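Local structure of 3-hydroxyacyl-CoA dehydrogenase type-2 (Mycobacterium avium, 3PPI) at residues V47-A52 with E251-A256; A257-N262 with E268-D273. The protein probably catalyses the NAD-dependent oxidation of 3-hydroxyacyl-CoA thioesters to 3-ketoacyl-CoA, as a member of the short-chain dehydrogenase/reductase family. One frame throughout, in Å; residues are numbered along the deposited sequence.

Overall arrangement
Helix 249-261 belongs to both interactions, meeting another helix in interaction 1 through its residues 251-256 and, in interaction 2 through 257-262, the strand that is outermost within this chain in the parallel Rossmann-type sheet. Interaction 1 lies partly at the surface, so an alanine contact between helices 41-52 and 249-261 is joined by a salt bridge and a water. Interaction 2 is fully buried and apolar: one methionine of strand 269-272 touches two helix side chains with its terminal methyl. The two are about 11 Å apart between centres and touch directly, Leu50 CD2 lying 3.7 Å from Leu260 CD1. Both also reach a second subunit.

Interaction 1 of 2, residues V47-A52 with E251-A256; sequences VRRLHA and EFADAA
In this Rossmann-type fold, helix 41-52, which follows the probable glycine-rich dinucleotide-binding turn, packs beside helix 249-261, and residues 47-52 and 251-256 meet through Arg49, Ala253 and Asp254. The backbones come nearest at Arg49 and Ala253, whose CA atoms are 6.3 Å apart. Alanine suits this place because its methyl group lets the helices approach: Ala253 CB rests 3.9 Å from Arg49 CB, and it also touches Ala45 and Thr46 one turn earlier on helix 41-52. Phe252, on an adjoining face of its helix, extends that packing to Leu42 and Thr46.

Farther out, where the contact becomes polar, the long arginine chain spans the gap. Arg49 CG stands anti to the backbone N, and a bend at chi2 of 57° carries the guanidinium across to Asp254. There NH1 forms a salt bridge with Asp254 OD1, donating at 2.8 Å in a nearly straight bond (167°). The oxygen lies in the guanidinium plane and accepts on its anti lone pair, with the carboxylate plane tilted by 37°; OD2 binds Asn262 ND2 of the second subunit. Arg49 NE has its own salt bridge to Asp53, so two carboxylates help fix the rotation of the group. A water completes the link, accepting a weak bond from Arg49 NH2 and donating to the backbone Asp254 O at 2.8 Å.

Interaction 2 of 2, residues A257-N262 with E268-D273; sequences AFLLTN and EVMRLD
Met270 reaches from strand 269-272 to Phe258 and Leu259 on helix 249-261, an unbranched thioether crossing a gap in which the nearest CA atoms, those of Leu259 and Met270, are 9.1 Å apart. Its CB points toward the helix, and CG continues outward, anti to the backbone N (chi1 178°). SD follows on a nearly extended chain and packs against Ala255 CB, one turn back on the same helix. At chi3 the chain bends (-65°), turning the terminal methyl to face Phe258 and Leu259 together. CE meets Phe258 CD2 at 3.8 Å, approaching the ring obliquely, and Leu259 CD2 at the same distance of 3.8 Å.

This is helix-on-sheet packing in a Rossmann-type fold: strand 269-272 is the outermost of the parallel sheet within this chain and is hydrogen-bonded to strand 210-217 beside it. Leucine suits the helix face turned to the sheet, and Leu259 also touches Ile215 of strand 210-217 and Val170 of strand 167-172, the next strand in. Phe258 has a broader surface to share, and its ring stacks with Phe258 of the second subunit. Near the end of the helix, Thr261 OG1 turns back to donate to Ala257 O at 3.0 Å, a bond that satisfies the hydroxyl within its own helix.

Interaction 1 of 2, residues V47-A52 with E251-A256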
# COMPACT_ATOMS: atom_id res chain seq x y z
N VAL A 47 9.55 1.00 -27.94
CA VAL A 47 10.57 1.28 -28.94
C VAL A 47 10.09 2.32 -29.97
O VAL A 47 10.77 3.32 -30.22
CB VAL A 47 11.03 0.00 -29.66
CG1 VAL A 47 11.93 0.35 -30.87
CG2 VAL A 47 11.77 -0.93 -28.67
N ARG A 48 8.91 2.08 -30.55
CA ARG A 48 8.36 2.97 -31.56
C ARG A 48 8.22 4.40 -31.01
O ARG A 48 8.57 5.36 -31.69
CB ARG A 48 7.00 2.45 -32.05
CG ARG A 48 7.10 1.19 -32.90
CD ARG A 48 5.75 0.78 -33.43
NE ARG A 48 5.80 -0.47 -34.20
CZ ARG A 48 6.14 -0.56 -35.48
NH1 ARG A 48 6.50 0.52 -36.17
NH2 ARG A 48 6.15 -1.74 -36.08
N ARG A 49 7.71 4.51 -29.79
CA ARG A 49 7.51 5.81 -29.14
C ARG A 49 8.83 6.52 -28.87
O ARG A 49 8.99 7.69 -29.19
CB ARG A 49 6.77 5.63 -27.81
CG ARG A 49 6.61 6.90 -26.96
CD ARG A 49 5.89 8.03 -27.70
NE ARG A 49 5.78 9.21 -26.85
CZ ARG A 49 4.77 9.50 -26.04
NH1 ARG A 49 3.71 8.72 -25.93
NH2 ARG A 49 4.82 10.61 -25.32
N LEU A 50 9.78 5.82 -28.25
CA LEU A 50 11.05 6.46 -27.91
C LEU A 50 11.83 6.85 -29.18
O LEU A 50 12.45 7.90 -29.22
CB LEU A 50 11.88 5.56 -27.01
CG LEU A 50 11.33 5.26 -25.61
CD1 LEU A 50 12.38 4.43 -24.81
CD2 LEU A 50 10.94 6.54 -24.87
N HIS A 51 11.76 6.00 -30.21
CA HIS A 51 12.38 6.29 -31.49
C HIS A 51 11.76 7.54 -32.14
O HIS A 51 12.48 8.44 -32.59
CB HIS A 51 12.27 5.07 -32.41
CG HIS A 51 12.81 5.30 -33.79
ND1 HIS A 51 12.02 5.74 -34.83
CD2 HIS A 51 14.06 5.19 -34.29
CE1 HIS A 51 12.76 5.87 -35.92
NE2 HIS A 51 14.00 5.54 -35.61
N ALA A 52 10.43 7.61 -32.18
CA ALA A 52 9.73 8.80 -32.69
C ALA A 52 10.05 10.07 -31.88
O ALA A 52 10.06 11.16 -32.44
CB ALA A 52 8.23 8.57 -32.71
N GLU A 251 -0.58 2.91 -24.85
CA GLU A 251 -0.81 3.51 -23.51
C GLU A 251 0.32 3.22 -22.55
O GLU A 251 0.73 4.09 -21.76
CB GLU A 251 -2.18 3.09 -22.94
CG GLU A 251 -3.34 3.81 -23.68
CD GLU A 251 -4.69 3.09 -23.58
OE1 GLU A 251 -4.76 1.88 -23.26
OE2 GLU A 251 -5.71 3.77 -23.84
N PHE A 252 0.85 2.00 -22.61
CA PHE A 252 2.02 1.63 -21.82
C PHE A 252 3.22 2.48 -22.23
O PHE A 252 3.94 3.00 -21.38
CB PHE A 252 2.34 0.14 -22.02
CG PHE A 252 3.56 -0.31 -21.28
CD1 PHE A 252 3.47 -0.80 -20.00
CD2 PHE A 252 4.81 -0.22 -21.87
CE1 PHE A 252 4.61 -1.21 -19.31
CE2 PHE A 252 5.94 -0.61 -21.19
CZ PHE A 252 5.84 -1.13 -19.92
N ALA A 253 3.45 2.57 -23.54
CA ALA A 253 4.56 3.34 -24.09
C ALA A 253 4.48 4.80 -23.65
O ALA A 253 5.51 5.42 -23.36
CB ALA A 253 4.58 3.25 -25.63
N ASP A 254 3.27 5.33 -23.59
CA ASP A 254 3.06 6.73 -23.19
C ASP A 254 3.43 6.93 -21.71
O ASP A 254 4.02 7.94 -21.36
CB ASP A 254 1.61 7.13 -23.46
CG ASP A 254 1.34 8.59 -23.17
OD1 ASP A 254 1.88 9.45 -23.90
OD2 ASP A 254 0.57 8.87 -22.24
N ALA A 255 3.06 5.98 -20.86
CA ALA A 255 3.44 6.00 -19.45
C ALA A 255 4.95 5.89 -19.29
O ALA A 255 5.55 6.62 -18.50
CB ALA A 255 2.73 4.88 -18.70
N ALA A 256 5.57 4.99 -20.04
CA ALA A 256 7.02 4.82 -19.98
C ALA A 256 7.70 6.12 -20.34
O ALA A 256 8.60 6.56 -19.62
CB ALA A 256 7.50 3.68 -20.89
O HOH W 1 4.20 10.68 -22.11

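Interaction 2 of 2, residues A257-N262 with E268-D273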
# COMPACT_ATOMS: atom_id res chain seq x y z
N ALA A 257 7.26 6.76 -21.42
CA ALA A 257 7.87 8.01 -21.87
C ALA A 257 7.73 9.08 -20.79
O ALA A 257 8.65 9.84 -20.54
CB ALA A 257 7.25 8.50 -23.19
N PHE A 258 6.56 9.15 -20.17
CA PHE A 258 6.34 10.10 -19.07
C PHE A 258 7.32 9.88 -17.92
O PHE A 258 7.86 10.84 -17.36
CB PHE A 258 4.90 9.98 -18.54
CG PHE A 258 4.67 10.73 -17.26
CD1 PHE A 258 4.56 12.11 -17.27
CD2 PHE A 258 4.58 10.07 -16.05
CE1 PHE A 258 4.35 12.81 -16.09
CE2 PHE A 258 4.39 10.77 -14.86
CZ PHE A 258 4.28 12.15 -14.88
N LEU A 259 7.53 8.63 -17.53
CA LEU A 259 8.46 8.33 -16.42
C LEU A 259 9.90 8.69 -16.75
O LEU A 259 10.70 9.02 -15.87
CB LEU A 259 8.36 6.86 -16.04
CG LEU A 259 7.02 6.45 -15.41
CD1 LEU A 259 6.93 4.95 -15.15
CD2 LEU A 259 6.78 7.23 -14.14
N LEU A 260 10.23 8.62 -18.03
CA LEU A 260 11.54 9.00 -18.51
C LEU A 260 11.74 10.51 -18.55
O LEU A 260 12.86 10.97 -18.37
CB LEU A 260 11.80 8.41 -19.89
CG LEU A 260 11.90 6.88 -19.99
CD1 LEU A 260 12.25 6.48 -21.40
CD2 LEU A 260 12.93 6.30 -19.01
N THR A 261 10.68 11.27 -18.79
CA THR A 261 10.83 12.71 -19.04
C THR A 261 10.46 13.62 -17.86
O THR A 261 11.01 14.72 -17.75
CB THR A 261 10.00 13.16 -20.25
OG1 THR A 261 8.63 12.78 -20.06
CG2 THR A 261 10.55 12.52 -21.55
N ASN A 262 9.53 13.22 -16.99
CA ASN A 262 9.15 14.09 -15.87
C ASN A 262 10.28 14.08 -14.84
O ASN A 262 10.66 13.02 -14.36
CB ASN A 262 7.87 13.58 -15.20
CG ASN A 262 7.43 14.48 -14.06
OD1 ASN A 262 8.01 14.45 -12.98
ND2 ASN A 262 6.40 15.29 -14.31
N GLU A 268 8.77 5.42 -7.69
CA GLU A 268 7.32 5.28 -7.71
C GLU A 268 6.91 4.11 -8.59
O GLU A 268 7.54 3.80 -9.59
CB GLU A 268 6.70 6.60 -8.19
CG GLU A 268 5.20 6.58 -8.63
CD GLU A 268 4.24 6.19 -7.51
OE1 GLU A 268 4.66 5.58 -6.48
OE2 GLU A 268 3.03 6.46 -7.68
N VAL A 269 5.83 3.46 -8.19
CA VAL A 269 5.18 2.44 -9.00
C VAL A 269 3.85 2.99 -9.51
O VAL A 269 2.99 3.39 -8.71
CB VAL A 269 4.91 1.16 -8.20
CG1 VAL A 269 4.23 0.13 -9.11
CG2 VAL A 269 6.22 0.60 -7.63
N MET A 270 3.71 3.02 -10.83
CA MET A 270 2.51 3.54 -11.48
C MET A 270 1.62 2.39 -11.94
O MET A 270 2.00 1.63 -12.85
CB MET A 270 2.88 4.37 -12.70
CG MET A 270 1.66 4.89 -13.46
SD MET A 270 1.99 5.46 -15.14
CE MET A 270 3.04 6.85 -14.85
N ARG A 271 0.45 2.26 -11.33
CA ARG A 271 -0.56 1.31 -11.81
C ARG A 271 -1.18 1.82 -13.11
O ARG A 271 -1.63 2.96 -13.17
CB ARG A 271 -1.68 1.09 -10.78
CG ARG A 271 -1.23 0.52 -9.43
CD ARG A 271 -2.42 0.26 -8.49
NE ARG A 271 -3.32 -0.76 -9.05
CZ ARG A 271 -3.65 -1.92 -8.49
NH1 ARG A 271 -3.25 -2.25 -7.28
NH2 ARG A 271 -4.46 -2.75 -9.15
N LEU A 272 -1.20 0.97 -14.13
CA LEU A 272 -1.75 1.33 -15.45
C LEU A 272 -2.74 0.23 -15.84
O LEU A 272 -2.36 -0.77 -16.44
CB LEU A 272 -0.62 1.43 -16.47
CG LEU A 272 -0.97 1.95 -17.86
CD1 LEU A 272 -1.39 3.41 -17.76
CD2 LEU A 272 0.21 1.76 -18.84
N ASP A 273 -3.99 0.39 -15.41
CA ASP A 273 -4.89 -0.75 -15.29
C ASP A 273 -6.41 -0.49 -15.43
O ASP A 273 -7.21 -1.39 -15.15
CB ASP A 273 -4.61 -1.46 -13.95
CG ASP A 273 -4.91 -0.58 -12.72
OD1 ASP A 273 -5.57 0.49 -12.82
OD2 ASP A 273 -4.49 -1.00 -11.63